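Local structure of transcriptional regulator (Bacillus halodurans, 1Z4E) at residues R8-G13 and L57-N62; E12-Q17 and E64-M69; S83-I88 and L121-T126; L106-I111 and E138-K143. The protein has the GNAT fold and probably transfers acyl groups, as members of that family do. All blocks are in the same frame, centred on the assembly; numbering follows the deposited sequence.

Contact 1: residues R8-G13 and L57-N62; sequences REATEG and LIVACN
Arg8 and Val59 form a hydrogen-bonded antiparallel pair at the edge of the GNAT sheet, where strand 6-9 lies along strand 55-62 and shows how a short edge strand is held by backbone bonds, with the Arg8 side chain packed over Val59 and Cys61. The backbone bonds come first. Arg8 N reaches Val59 O at 3.1 Å, Val59 N returns to Arg8 O at 2.9 Å, and beyond the strand's end Ala10 N still finds Leu57 O at 2.8 Å. Between them Glu9 and Ile58 make a non-hydrogen-bonded pair.

Polar and sulfur contacts gather round Arg8. With chi1 at 59°, CG sits between the backbone N and the carbonyl carbon, and the extended chain carries the guanidinium to where Val59 CG2 and Cys61 SG lie over one face. NH1 bonds Glu9 O at 3.0 Å, close to the guanidinium plane, and also makes a salt bridge with Asp14. A leucine at Arg8 would probably leave Asp14 without its cationic mate and Glu9 O without this donor.

Glu9 points its carboxylate elsewhere: OE2 pairs with Arg113, while a water links OE1 to Leu57 N. Apolar contact is made chiefly by Ala10, whose CB rests 3.8 Å from Val59 CG1 and 4.0 Å from Leu57 CB.

Contact 2: residues E12-Q17 and E64-M69; sequences EGDLEQ and EEIVGM
Gln17 lays its side chain obliquely across Ile66 of the GNAT sheet, where one amide grips the backbone at the start of strand 65-76. Just beyond the gripped end Val67 and Gly68 both face Ala60, a classic beta bulge. CG of the glutamine stands opposite the carbonyl carbon (chi1 -69°) and the chain runs extended to CD, bringing the amide to the strand. There both ends of the group are used. OE1 accepts Ile66 N at 2.9 Å in a nearly straight bond, the donor tilted 34° from the carbonyl plane, whereas NE2 gives a hydrogen to Glu64 O at 3.1 Å, with that oxygen close to the amide plane. The two bonds together fix the amide's rotation. An alanine in place of Gln17 would probably leave Ile66 N and Glu64 O without these partners and uncover the flank of Ile66.

Asp14 meets the same isoleucine at about a right angle, its OD1 3.6 Å from Ile66 CD1, while OD2 is engaged by Thr11 N. Ile66 also packs on Val59, Cys61 and Met21, so it fills the corner between helix 15-24 and the sheet. A water donates both to Gln17 OE1, at 2.8 Å, and to Ile66 O, at 2.7 Å.

Contact 3: residues S83-I88 and L121-T126; sequences SWRATI and LIQLTT
Arg85 and Gln123 meet across the parallel strands 84-93 and 119-127, the strands of a beta-alpha-beta crossover completed by helix 102-116. From CB, which faces Leu121 CD1, the arginine runs extended. CG lies against Leu121 CG and CD1, and CD comes to 3.5 Å from Leu121 CD1. NE passes near Leu121 CD2, which sits over one face of the guanidinium. At the tip NH1 donates to Gln123 OE1 at 3.1 Å, an edge-on bond to an amide turned 81° from the guanidinium plane. NH2 goes instead to Thr79, and Tyr77 makes a cation-pi contact with the group.

Gln123 is held at both ends. Its NE2 donates to Thr87 OG1 at 3.0 Å, close to the amide plane, and OE1 also receives Lys150 of the second subunit. The strands are joined by Ala86 N to Leu121 O, Gln123 N to Ala86 O at 2.8 Å, and Ile88 N to Gln123 O. The face bearing Ala86, Ile88 and Ile122 is apolar and is covered by helix 102-116. There Ile88 CD1 and Ile122 CD1 lie 3.3 Å apart, closer than usual van der Waals contact.

The chemistry therefore divides by face: apolar beneath the helix, and mainly polar on the face of Arg85, Thr87 and Gln123, with Leu121 lining the arginine. Two cations converge on Gln123 OE1 and would probably polarise it, where residues 121-126 pair antiparallel with the second subunit.

Contact 4: residues L106-I111 and E138-K143; sequences LVCWAI and EQLGFK
Leu140 reaches from the last turn of helix 133-140 to helix 102-116 and spreads its two methyls over neighbouring residues there. CD1 rests 3.7 Å from Val107 CG1 and also touches Val107 CB, while CD2 lies 3.8 Å from Cys108 SG. The fork thus sits across two successive residues of the facing helix. Its CG stands opposite the carbonyl carbon (chi1 -77°), which sends the branch toward that helix.

Val107 presents CG1 to two partners at once. In the valine this methyl lies opposite the backbone N (chi1 175°), and besides Leu140 it meets the edge of the Phe142 ring, 4.2 Å from CE2 and near the ring plane. Phe142 comes in just after the helix has ended, and the same CE2 is 4.1 Å from Ile111 CD1, the two side chains approaching from opposite directions. The ring also packs on Ile122 and Leu124 of strand 119-127, and on Met151 of the second subunit. No hydrogen bond crosses between the segments; the contact is wholly apolar.

The turn between Leu140 and Phe142 is made by Gly141, with phi at 116°, a backbone shape that calls for glycine. Gly141 N bonds back to Glu138 O at 3.0 Å, and the positive phi with two bonds into the last helical turn marks a Schellman motif, here closing helix 133-140 of the GNAT fold.

Contacts 1 and 2 sit together on one side of the chain's centre, their centres about 6 Å apart, and are only partly buried; contacts 3 and 4 are buried, with centres about 11 Å apart. The first pair shares Glu12 and Gly13, yet contact 1 rests on antiparallel backbone pairing and contact 2 on one side-chain amide. Contact 3 is also strand pairing, but parallel and at the subunit interface, whereas contact 4 is apolar throughout. Contact 3 pairs the two strands of the crossover and contact 4 packs its helix against the end of helix 133-140; Ile88 on Ala110 joins them. Leu106 of that helix links the halves, touching Ile58 of contact 1 and Met69 of contact 2.

Contact 1: residues R8-G13 and L57-N62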
loop_
_atom_site.group_PDB
_atom_site.type_symbol
_atom_site.label_atom_id
_atom_site.label_comp_id
_atom_site.label_asym_id
_atom_site.label_seq_id
_atom_site.Cartn_x
_atom_site.Cartn_y
_atom_site.Cartn_z
ATOM N N ARG A 8 -10.901 10.290 -15.521
ATOM C CA ARG A 8 -12.082 9.581 -15.017
ATOM C C ARG A 8 -11.720 8.149 -14.631
ATOM O O ARG A 8 -10.617 7.682 -14.919
ATOM C CB ARG A 8 -13.145 9.505 -16.112
ATOM C CG ARG A 8 -12.627 8.778 -17.371
ATOM C CD ARG A 8 -13.715 8.588 -18.425
ATOM N NE ARG A 8 -13.174 8.048 -19.675
ATOM C CZ ARG A 8 -12.770 6.792 -19.858
ATOM N NH1 ARG A 8 -12.840 5.904 -18.871
ATOM N NH2 ARG A 8 -12.293 6.420 -21.038
ATOM N N GLU A 9 -12.654 7.453 -13.986
ATOM C CA GLU A 9 -12.415 6.059 -13.624
ATOM C C GLU A 9 -12.420 5.266 -14.933
ATOM O O GLU A 9 -13.136 5.608 -15.868
ATOM C CB GLU A 9 -13.518 5.525 -12.696
ATOM C CG GLU A 9 -13.571 6.187 -11.329
ATOM C CD GLU A 9 -14.475 5.439 -10.362
ATOM O OE1 GLU A 9 -14.125 4.309 -9.968
ATOM O OE2 GLU A 9 -15.540 5.980 -9.999
ATOM N N ALA A 10 -11.615 4.217 -15.003
ATOM C CA ALA A 10 -11.545 3.399 -16.207
ATOM C C ALA A 10 -12.760 2.478 -16.319
ATOM O O ALA A 10 -13.434 2.203 -15.327
ATOM C CB ALA A 10 -10.259 2.560 -16.189
ATOM N N THR A 11 -13.054 2.021 -17.533
ATOM C CA THR A 11 -14.150 1.072 -17.741
ATOM C C THR A 11 -13.551 -0.082 -18.556
ATOM O O THR A 11 -12.376 -0.033 -18.923
ATOM C CB THR A 11 -15.335 1.692 -18.528
ATOM O OG1 THR A 11 -14.937 1.949 -19.877
ATOM C CG2 THR A 11 -15.787 2.999 -17.876
ATOM N N GLU A 12 -14.345 -1.112 -18.832
ATOM C CA GLU A 12 -13.860 -2.257 -19.592
ATOM C C GLU A 12 -13.316 -1.851 -20.959
ATOM O O GLU A 12 -12.391 -2.482 -21.487
ATOM C CB GLU A 12 -14.979 -3.288 -19.766
ATOM C CG GLU A 12 -15.395 -3.981 -18.467
ATOM C CD GLU A 12 -16.303 -3.129 -17.594
ATOM O OE1 GLU A 12 -16.673 -2.004 -18.012
ATOM O OE2 GLU A 12 -16.652 -3.589 -16.492
ATOM N N GLY A 13 -13.882 -0.788 -21.519
ATOM C CA GLY A 13 -13.445 -0.309 -22.815
ATOM C C GLY A 13 -12.018 0.223 -22.855
ATOM O O GLY A 13 -11.440 0.359 -23.936
ATOM N N LEU A 57 -9.194 2.335 -10.701
ATOM C CA LEU A 57 -8.280 2.475 -11.821
ATOM C C LEU A 57 -8.702 3.796 -12.445
ATOM O O LEU A 57 -9.877 3.992 -12.786
ATOM C CB LEU A 57 -8.445 1.320 -12.810
ATOM C CG LEU A 57 -7.750 0.033 -12.364
ATOM C CD1 LEU A 57 -8.238 -1.154 -13.190
ATOM C CD2 LEU A 57 -6.237 0.220 -12.500
ATOM N N ILE A 58 -7.745 4.704 -12.567
ATOM C CA ILE A 58 -7.993 6.033 -13.112
ATOM C C ILE A 58 -7.209 6.232 -14.405
ATOM O O ILE A 58 -6.032 5.883 -14.472
ATOM C CB ILE A 58 -7.526 7.115 -12.115
ATOM C CG1 ILE A 58 -8.124 6.840 -10.728
ATOM C CG2 ILE A 58 -7.881 8.492 -12.632
ATOM C CD1 ILE A 58 -9.651 6.797 -10.696
ATOM N N VAL A 59 -7.861 6.796 -15.421
ATOM C CA VAL A 59 -7.189 7.051 -16.693
ATOM C C VAL A 59 -7.285 8.514 -17.121
ATOM O O VAL A 59 -8.259 9.213 -16.796
ATOM C CB VAL A 59 -7.767 6.176 -17.852
ATOM C CG1 VAL A 59 -7.437 4.698 -17.619
ATOM C CG2 VAL A 59 -9.279 6.386 -17.979
ATOM N N ALA A 60 -6.244 8.970 -17.821
ATOM C CA ALA A 60 -6.170 10.318 -18.377
ATOM C C ALA A 60 -6.473 10.067 -19.851
ATOM O O ALA A 60 -5.857 9.197 -20.477
ATOM C CB ALA A 60 -4.766 10.889 -18.215
ATOM N N CYS A 61 -7.408 10.827 -20.408
ATOM C CA CYS A 61 -7.824 10.615 -21.784
ATOM C C CYS A 61 -7.703 11.808 -22.722
ATOM O O CYS A 61 -7.890 12.956 -22.318
ATOM C CB CYS A 61 -9.285 10.155 -21.796
ATOM S SG CYS A 61 -9.684 8.902 -20.559
ATOM N N ASN A 62 -7.390 11.505 -23.978
ATOM C CA ASN A 62 -7.297 12.488 -25.057
ATOM C C ASN A 62 -8.370 11.941 -25.994
ATOM O O ASN A 62 -8.068 11.293 -26.998
ATOM C CB ASN A 62 -5.919 12.430 -25.728
ATOM C CG ASN A 62 -5.814 13.356 -26.928
ATOM O OD1 ASN A 62 -6.150 14.532 -26.844
ATOM N ND2 ASN A 62 -5.337 12.826 -28.053
HETATM O O HOH W 1 -12.229 2.409 -10.646
#

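Contact 2: residues E12-Q17 and E64-M69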
loop_
_atom_site.group_PDB
_atom_site.type_symbol
_atom_site.label_atom_id
_atom_site.label_comp_id
_atom_site.label_asym_id
_atom_site.label_seq_id
_atom_site.Cartn_x
_atom_site.Cartn_y
_atom_site.Cartn_z
ATOM N N GLU A 12 -14.345 -1.112 -18.832
ATOM C CA GLU A 12 -13.860 -2.257 -19.592
ATOM C C GLU A 12 -13.316 -1.851 -20.959
ATOM O O GLU A 12 -12.391 -2.482 -21.487
ATOM C CB GLU A 12 -14.979 -3.288 -19.766
ATOM C CG GLU A 12 -15.395 -3.981 -18.467
ATOM C CD GLU A 12 -16.303 -3.129 -17.594
ATOM O OE1 GLU A 12 -16.673 -2.004 -18.012
ATOM O OE2 GLU A 12 -16.652 -3.589 -16.492
ATOM N N GLY A 13 -13.882 -0.788 -21.519
ATOM C CA GLY A 13 -13.445 -0.309 -22.815
ATOM C C GLY A 13 -12.018 0.223 -22.855
ATOM O O GLY A 13 -11.440 0.359 -23.936
ATOM N N ASP A 14 -11.445 0.519 -21.690
ATOM C CA ASP A 14 -10.081 1.048 -21.615
ATOM C C ASP A 14 -9.054 -0.042 -21.337
ATOM O O ASP A 14 -7.845 0.184 -21.477
ATOM C CB ASP A 14 -9.961 2.076 -20.482
ATOM C CG ASP A 14 -11.008 3.160 -20.555
ATOM O OD1 ASP A 14 -11.224 3.704 -21.656
ATOM O OD2 ASP A 14 -11.606 3.480 -19.506
ATOM N N LEU A 15 -9.534 -1.214 -20.937
ATOM C CA LEU A 15 -8.644 -2.307 -20.557
ATOM C C LEU A 15 -7.566 -2.661 -21.564
ATOM O O LEU A 15 -6.411 -2.839 -21.190
ATOM C CB LEU A 15 -9.450 -3.562 -20.213
ATOM C CG LEU A 15 -8.642 -4.666 -19.518
ATOM C CD1 LEU A 15 -7.969 -4.116 -18.259
ATOM C CD2 LEU A 15 -9.568 -5.821 -19.156
ATOM N N GLU A 16 -7.936 -2.765 -22.835
ATOM C CA GLU A 16 -6.964 -3.114 -23.869
ATOM C C GLU A 16 -5.821 -2.098 -23.912
ATOM O O GLU A 16 -4.638 -2.473 -23.956
ATOM C CB GLU A 16 -7.664 -3.210 -25.233
ATOM C CG GLU A 16 -6.788 -3.698 -26.383
ATOM C CD GLU A 16 -6.018 -2.577 -27.054
ATOM O OE1 GLU A 16 -6.602 -1.493 -27.240
ATOM O OE2 GLU A 16 -4.839 -2.783 -27.414
ATOM N N GLN A 17 -6.161 -0.812 -23.889
ATOM C CA GLN A 17 -5.132 0.219 -23.922
ATOM C C GLN A 17 -4.317 0.256 -22.633
ATOM O O GLN A 17 -3.114 0.491 -22.677
ATOM C CB GLN A 17 -5.742 1.601 -24.184
ATOM C CG GLN A 17 -6.299 1.769 -25.585
ATOM C CD GLN A 17 -6.854 3.158 -25.817
ATOM O OE1 GLN A 17 -6.112 4.144 -25.834
ATOM N NE2 GLN A 17 -8.168 3.246 -25.993
ATOM N N GLU A 64 -10.744 9.281 -27.069
ATOM C CA GLU A 64 -10.752 7.845 -26.796
ATOM C C GLU A 64 -9.353 7.295 -26.536
ATOM O O GLU A 64 -9.193 6.154 -26.101
ATOM C CB GLU A 64 -11.387 7.091 -27.964
ATOM C CG GLU A 64 -12.874 7.357 -28.140
ATOM C CD GLU A 64 -13.454 6.626 -29.337
ATOM O OE1 GLU A 64 -13.267 5.395 -29.434
ATOM O OE2 GLU A 64 -14.100 7.285 -30.181
ATOM N N GLU A 65 -8.340 8.111 -26.796
ATOM C CA GLU A 65 -6.962 7.692 -26.595
ATOM C C GLU A 65 -6.565 7.812 -25.126
ATOM O O GLU A 65 -6.613 8.902 -24.542
ATOM C CB GLU A 65 -6.035 8.554 -27.471
ATOM C CG GLU A 65 -4.549 8.268 -27.318
ATOM C CD GLU A 65 -3.699 9.148 -28.224
ATOM O OE1 GLU A 65 -3.813 10.393 -28.143
ATOM O OE2 GLU A 65 -2.915 8.593 -29.019
ATOM N N ILE A 66 -6.182 6.693 -24.520
ATOM C CA ILE A 66 -5.759 6.715 -23.126
ATOM C C ILE A 66 -4.302 7.166 -23.120
ATOM O O ILE A 66 -3.452 6.549 -23.758
ATOM C CB ILE A 66 -5.854 5.311 -22.479
ATOM C CG1 ILE A 66 -7.308 4.813 -22.499
ATOM C CG2 ILE A 66 -5.330 5.367 -21.048
ATOM C CD1 ILE A 66 -8.278 5.694 -21.713
ATOM N N VAL A 67 -4.005 8.243 -22.403
ATOM C CA VAL A 67 -2.638 8.736 -22.371
ATOM C C VAL A 67 -1.969 8.628 -21.010
ATOM O O VAL A 67 -0.817 9.032 -20.848
ATOM C CB VAL A 67 -2.577 10.195 -22.868
ATOM C CG1 VAL A 67 -3.100 10.252 -24.289
ATOM C CG2 VAL A 67 -3.400 11.107 -21.966
ATOM N N GLY A 68 -2.688 8.072 -20.039
ATOM C CA GLY A 68 -2.129 7.922 -18.710
ATOM C C GLY A 68 -3.031 7.082 -17.832
ATOM O O GLY A 68 -4.233 6.996 -18.069
ATOM N N MET A 69 -2.454 6.456 -16.812
ATOM C CA MET A 69 -3.231 5.615 -15.911
ATOM C C MET A 69 -2.542 5.469 -14.560
ATOM O O MET A 69 -1.346 5.726 -14.423
ATOM C CB MET A 69 -3.407 4.209 -16.524
ATOM C CG MET A 69 -2.093 3.411 -16.639
ATOM S SD MET A 69 -2.179 1.786 -17.511
ATOM C CE MET A 69 -2.884 0.779 -16.229
HETATM O O HOH W 2 -3.340 4.451 -25.466
#

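Contact 3: residues S83-I88 and L121-T126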
loop_
_atom_site.group_PDB
_atom_site.type_symbol
_atom_site.label_atom_id
_atom_site.label_comp_id
_atom_site.label_asym_id
_atom_site.label_seq_id
_atom_site.Cartn_x
_atom_site.Cartn_y
_atom_site.Cartn_z
ATOM N N SER A 83 -6.230 7.091 10.837
ATOM C CA SER A 83 -6.334 7.802 9.566
ATOM C C SER A 83 -6.364 6.881 8.360
ATOM O O SER A 83 -5.629 5.901 8.302
ATOM C CB SER A 83 -5.138 8.750 9.371
ATOM O OG SER A 83 -5.131 9.817 10.292
ATOM N N TRP A 84 -7.216 7.219 7.400
ATOM C CA TRP A 84 -7.294 6.485 6.150
ATOM C C TRP A 84 -6.135 7.006 5.298
ATOM O O TRP A 84 -5.773 8.175 5.398
ATOM C CB TRP A 84 -8.596 6.805 5.415
ATOM C CG TRP A 84 -9.765 5.981 5.827
ATOM C CD1 TRP A 84 -10.377 5.972 7.046
ATOM C CD2 TRP A 84 -10.491 5.064 5.003
ATOM N NE1 TRP A 84 -11.443 5.104 7.032
ATOM C CE2 TRP A 84 -11.535 4.532 5.790
ATOM C CE3 TRP A 84 -10.359 4.637 3.673
ATOM C CZ2 TRP A 84 -12.451 3.592 5.291
ATOM C CZ3 TRP A 84 -11.269 3.702 3.177
ATOM C CH2 TRP A 84 -12.302 3.190 3.987
ATOM N N ARG A 85 -5.553 6.144 4.471
ATOM C CA ARG A 85 -4.470 6.556 3.586
ATOM C C ARG A 85 -4.843 6.159 2.172
ATOM O O ARG A 85 -5.588 5.196 1.967
ATOM C CB ARG A 85 -3.159 5.842 3.920
ATOM C CG ARG A 85 -2.681 5.976 5.348
ATOM C CD ARG A 85 -1.299 5.357 5.475
ATOM N NE ARG A 85 -0.877 5.223 6.863
ATOM C CZ ARG A 85 0.347 4.861 7.240
ATOM N NH1 ARG A 85 1.273 4.605 6.322
ATOM N NH2 ARG A 85 0.640 4.740 8.531
ATOM N N ALA A 86 -4.335 6.906 1.201
ATOM C CA ALA A 86 -4.556 6.587 -0.198
ATOM C C ALA A 86 -3.193 6.142 -0.727
ATOM O O ALA A 86 -2.199 6.852 -0.552
ATOM C CB ALA A 86 -5.033 7.817 -0.969
ATOM N N THR A 87 -3.146 4.965 -1.347
ATOM C CA THR A 87 -1.904 4.461 -1.924
ATOM C C THR A 87 -2.059 4.445 -3.442
ATOM O O THR A 87 -2.996 3.839 -3.982
ATOM C CB THR A 87 -1.583 3.021 -1.451
ATOM O OG1 THR A 87 -1.467 3.000 -0.027
ATOM C CG2 THR A 87 -0.277 2.531 -2.061
ATOM N N ILE A 88 -1.147 5.135 -4.119
ATOM C CA ILE A 88 -1.136 5.200 -5.574
ATOM C C ILE A 88 -0.154 4.154 -6.065
ATOM O O ILE A 88 0.934 4.010 -5.501
ATOM C CB ILE A 88 -0.679 6.581 -6.064
ATOM C CG1 ILE A 88 -1.732 7.627 -5.694
ATOM C CG2 ILE A 88 -0.443 6.551 -7.571
ATOM C CD1 ILE A 88 -1.348 9.038 -6.082
ATOM N N LEU A 121 -3.213 11.100 4.365
ATOM C CA LEU A 121 -1.925 11.049 3.697
ATOM C C LEU A 121 -2.022 10.199 2.441
ATOM O O LEU A 121 -2.901 9.342 2.311
ATOM C CB LEU A 121 -0.828 10.533 4.636
ATOM C CG LEU A 121 -0.669 9.073 5.041
ATOM C CD1 LEU A 121 -0.181 8.257 3.855
ATOM C CD2 LEU A 121 0.349 8.988 6.173
ATOM N N ILE A 122 -1.151 10.482 1.489
ATOM C CA ILE A 122 -1.132 9.717 0.264
ATOM C C ILE A 122 0.288 9.175 0.166
ATOM O O ILE A 122 1.244 9.833 0.589
ATOM C CB ILE A 122 -1.551 10.603 -0.949
ATOM C CG1 ILE A 122 -1.595 9.758 -2.221
ATOM C CG2 ILE A 122 -0.627 11.783 -1.090
ATOM C CD1 ILE A 122 -2.448 10.378 -3.316
ATOM N N GLN A 123 0.420 7.952 -0.337
ATOM C CA GLN A 123 1.721 7.309 -0.431
ATOM C C GLN A 123 1.854 6.443 -1.670
ATOM O O GLN A 123 0.861 6.101 -2.324
ATOM C CB GLN A 123 1.943 6.434 0.804
ATOM C CG GLN A 123 0.752 5.520 1.093
ATOM C CD GLN A 123 0.939 4.645 2.328
ATOM O OE1 GLN A 123 1.586 5.044 3.296
ATOM N NE2 GLN A 123 0.349 3.454 2.302
ATOM N N LEU A 124 3.096 6.105 -1.988
ATOM C CA LEU A 124 3.401 5.246 -3.121
ATOM C C LEU A 124 4.872 4.877 -3.059
ATOM O O LEU A 124 5.646 5.491 -2.314
ATOM C CB LEU A 124 3.120 5.951 -4.454
ATOM C CG LEU A 124 4.125 7.023 -4.890
ATOM C CD1 LEU A 124 4.308 6.971 -6.389
ATOM C CD2 LEU A 124 3.646 8.385 -4.451
ATOM N N THR A 125 5.245 3.870 -3.843
ATOM C CA THR A 125 6.625 3.408 -3.925
ATOM C C THR A 125 6.993 3.469 -5.396
ATOM O O THR A 125 6.198 3.081 -6.248
ATOM C CB THR A 125 6.791 1.947 -3.434
ATOM O OG1 THR A 125 5.783 1.114 -4.022
ATOM C CG2 THR A 125 6.673 1.877 -1.925
ATOM N N THR A 126 8.182 3.981 -5.689
ATOM C CA THR A 126 8.638 4.089 -7.069
ATOM C C THR A 126 9.948 3.340 -7.199
ATOM O O THR A 126 10.819 3.452 -6.341
ATOM C CB THR A 126 8.852 5.551 -7.482
ATOM O OG1 THR A 126 9.767 6.178 -6.573
ATOM C CG2 THR A 126 7.533 6.292 -7.463
HETATM O O HOH W 3 3.096 2.441 -5.009
#

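Contact 4: residues L106-I111 and E138-K143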
loop_
_atom_site.group_PDB
_atom_site.type_symbol
_atom_site.label_atom_id
_atom_site.label_comp_id
_atom_site.label_asym_id
_atom_site.label_seq_id
_atom_site.Cartn_x
_atom_site.Cartn_y
_atom_site.Cartn_z
ATOM N N LEU A 106 -2.699 13.709 -13.561
ATOM C CA LEU A 106 -3.292 12.466 -13.086
ATOM C C LEU A 106 -3.083 12.271 -11.581
ATOM O O LEU A 106 -4.017 11.922 -10.855
ATOM C CB LEU A 106 -2.704 11.288 -13.878
ATOM C CG LEU A 106 -3.369 9.919 -13.785
ATOM C CD1 LEU A 106 -4.851 10.015 -14.162
ATOM C CD2 LEU A 106 -2.633 8.959 -14.721
ATOM N N VAL A 107 -1.865 12.502 -11.104
ATOM C CA VAL A 107 -1.579 12.342 -9.683
ATOM C C VAL A 107 -2.282 13.421 -8.849
ATOM O O VAL A 107 -2.807 13.137 -7.774
ATOM C CB VAL A 107 -0.059 12.386 -9.413
ATOM C CG1 VAL A 107 0.217 12.345 -7.917
ATOM C CG2 VAL A 107 0.610 11.221 -10.109
ATOM N N CYS A 108 -2.296 14.657 -9.339
ATOM C CA CYS A 108 -2.971 15.727 -8.608
ATOM C C CYS A 108 -4.462 15.409 -8.482
ATOM O O CYS A 108 -5.077 15.661 -7.447
ATOM C CB CYS A 108 -2.770 17.066 -9.324
ATOM S SG CYS A 108 -1.091 17.735 -9.129
ATOM N N TRP A 109 -5.037 14.840 -9.537
ATOM C CA TRP A 109 -6.451 14.470 -9.540
ATOM C C TRP A 109 -6.685 13.401 -8.472
ATOM O O TRP A 109 -7.640 13.473 -7.686
ATOM C CB TRP A 109 -6.836 13.914 -10.912
ATOM C CG TRP A 109 -8.309 13.753 -11.126
ATOM C CD1 TRP A 109 -9.164 14.668 -11.673
ATOM C CD2 TRP A 109 -9.097 12.595 -10.831
ATOM N NE1 TRP A 109 -10.435 14.145 -11.743
ATOM C CE2 TRP A 109 -10.420 12.875 -11.233
ATOM C CE3 TRP A 109 -8.812 11.345 -10.267
ATOM C CZ2 TRP A 109 -11.459 11.948 -11.091
ATOM C CZ3 TRP A 109 -9.844 10.424 -10.126
ATOM C CH2 TRP A 109 -11.152 10.732 -10.538
ATOM N N ALA A 110 -5.804 12.407 -8.446
ATOM C CA ALA A 110 -5.895 11.318 -7.478
ATOM C C ALA A 110 -5.755 11.840 -6.051
ATOM O O ALA A 110 -6.431 11.361 -5.141
ATOM C CB ALA A 110 -4.817 10.272 -7.763
ATOM N N ILE A 111 -4.868 12.812 -5.857
ATOM C CA ILE A 111 -4.659 13.400 -4.536
ATOM C C ILE A 111 -5.916 14.121 -4.050
ATOM O O ILE A 111 -6.273 14.032 -2.874
ATOM C CB ILE A 111 -3.486 14.399 -4.547
ATOM C CG1 ILE A 111 -2.171 13.649 -4.765
ATOM C CG2 ILE A 111 -3.457 15.186 -3.242
ATOM C CD1 ILE A 111 -0.966 14.555 -4.877
ATOM N N GLU A 138 8.928 14.397 -5.814
ATOM C CA GLU A 138 9.411 15.394 -4.875
ATOM C C GLU A 138 8.894 16.756 -5.325
ATOM O O GLU A 138 8.559 17.605 -4.500
ATOM C CB GLU A 138 10.944 15.380 -4.814
ATOM C CG GLU A 138 11.489 14.162 -4.093
ATOM C CD GLU A 138 13.009 14.136 -4.045
ATOM O OE1 GLU A 138 13.635 14.537 -5.043
ATOM O OE2 GLU A 138 13.568 13.700 -3.018
ATOM N N GLN A 139 8.804 16.946 -6.640
ATOM C CA GLN A 139 8.302 18.198 -7.193
ATOM C C GLN A 139 6.837 18.414 -6.812
ATOM O O GLN A 139 6.379 19.552 -6.714
ATOM C CB GLN A 139 8.449 18.196 -8.718
ATOM C CG GLN A 139 9.895 18.239 -9.195
ATOM C CD GLN A 139 10.016 17.997 -10.684
ATOM O OE1 GLN A 139 9.058 17.578 -11.342
ATOM N NE2 GLN A 139 11.193 18.253 -11.226
ATOM N N LEU A 140 6.104 17.322 -6.602
ATOM C CA LEU A 140 4.691 17.403 -6.217
ATOM C C LEU A 140 4.550 17.685 -4.717
ATOM O O LEU A 140 3.507 18.139 -4.250
ATOM C CB LEU A 140 3.969 16.100 -6.570
ATOM C CG LEU A 140 3.618 15.934 -8.050
ATOM C CD1 LEU A 140 3.143 14.520 -8.325
ATOM C CD2 LEU A 140 2.544 16.959 -8.423
ATOM N N GLY A 141 5.606 17.417 -3.964
ATOM C CA GLY A 141 5.540 17.664 -2.536
ATOM C C GLY A 141 5.668 16.396 -1.720
ATOM O O GLY A 141 5.533 16.428 -0.495
ATOM N N PHE A 142 5.914 15.275 -2.390
ATOM C CA PHE A 142 6.095 14.007 -1.690
ATOM C C PHE A 142 7.501 13.983 -1.104
ATOM O O PHE A 142 8.423 14.609 -1.642
ATOM C CB PHE A 142 5.967 12.820 -2.651
ATOM C CG PHE A 142 4.551 12.452 -3.001
ATOM C CD1 PHE A 142 3.844 11.534 -2.224
ATOM C CD2 PHE A 142 3.938 12.991 -4.128
ATOM C CE1 PHE A 142 2.543 11.155 -2.568
ATOM C CE2 PHE A 142 2.631 12.617 -4.482
ATOM C CZ PHE A 142 1.937 11.697 -3.697
ATOM N N LYS A 143 7.662 13.247 -0.012
ATOM C CA LYS A 143 8.960 13.099 0.635
ATOM C C LYS A 143 9.362 11.621 0.596
ATOM O O LYS A 143 8.556 10.752 0.926
ATOM C CB LYS A 143 8.890 13.567 2.096
ATOM C CG LYS A 143 10.176 13.313 2.881
ATOM C CD LYS A 143 10.075 13.786 4.329
ATOM C CE LYS A 143 10.038 15.310 4.433
ATOM N NZ LYS A 143 11.302 15.955 3.951
#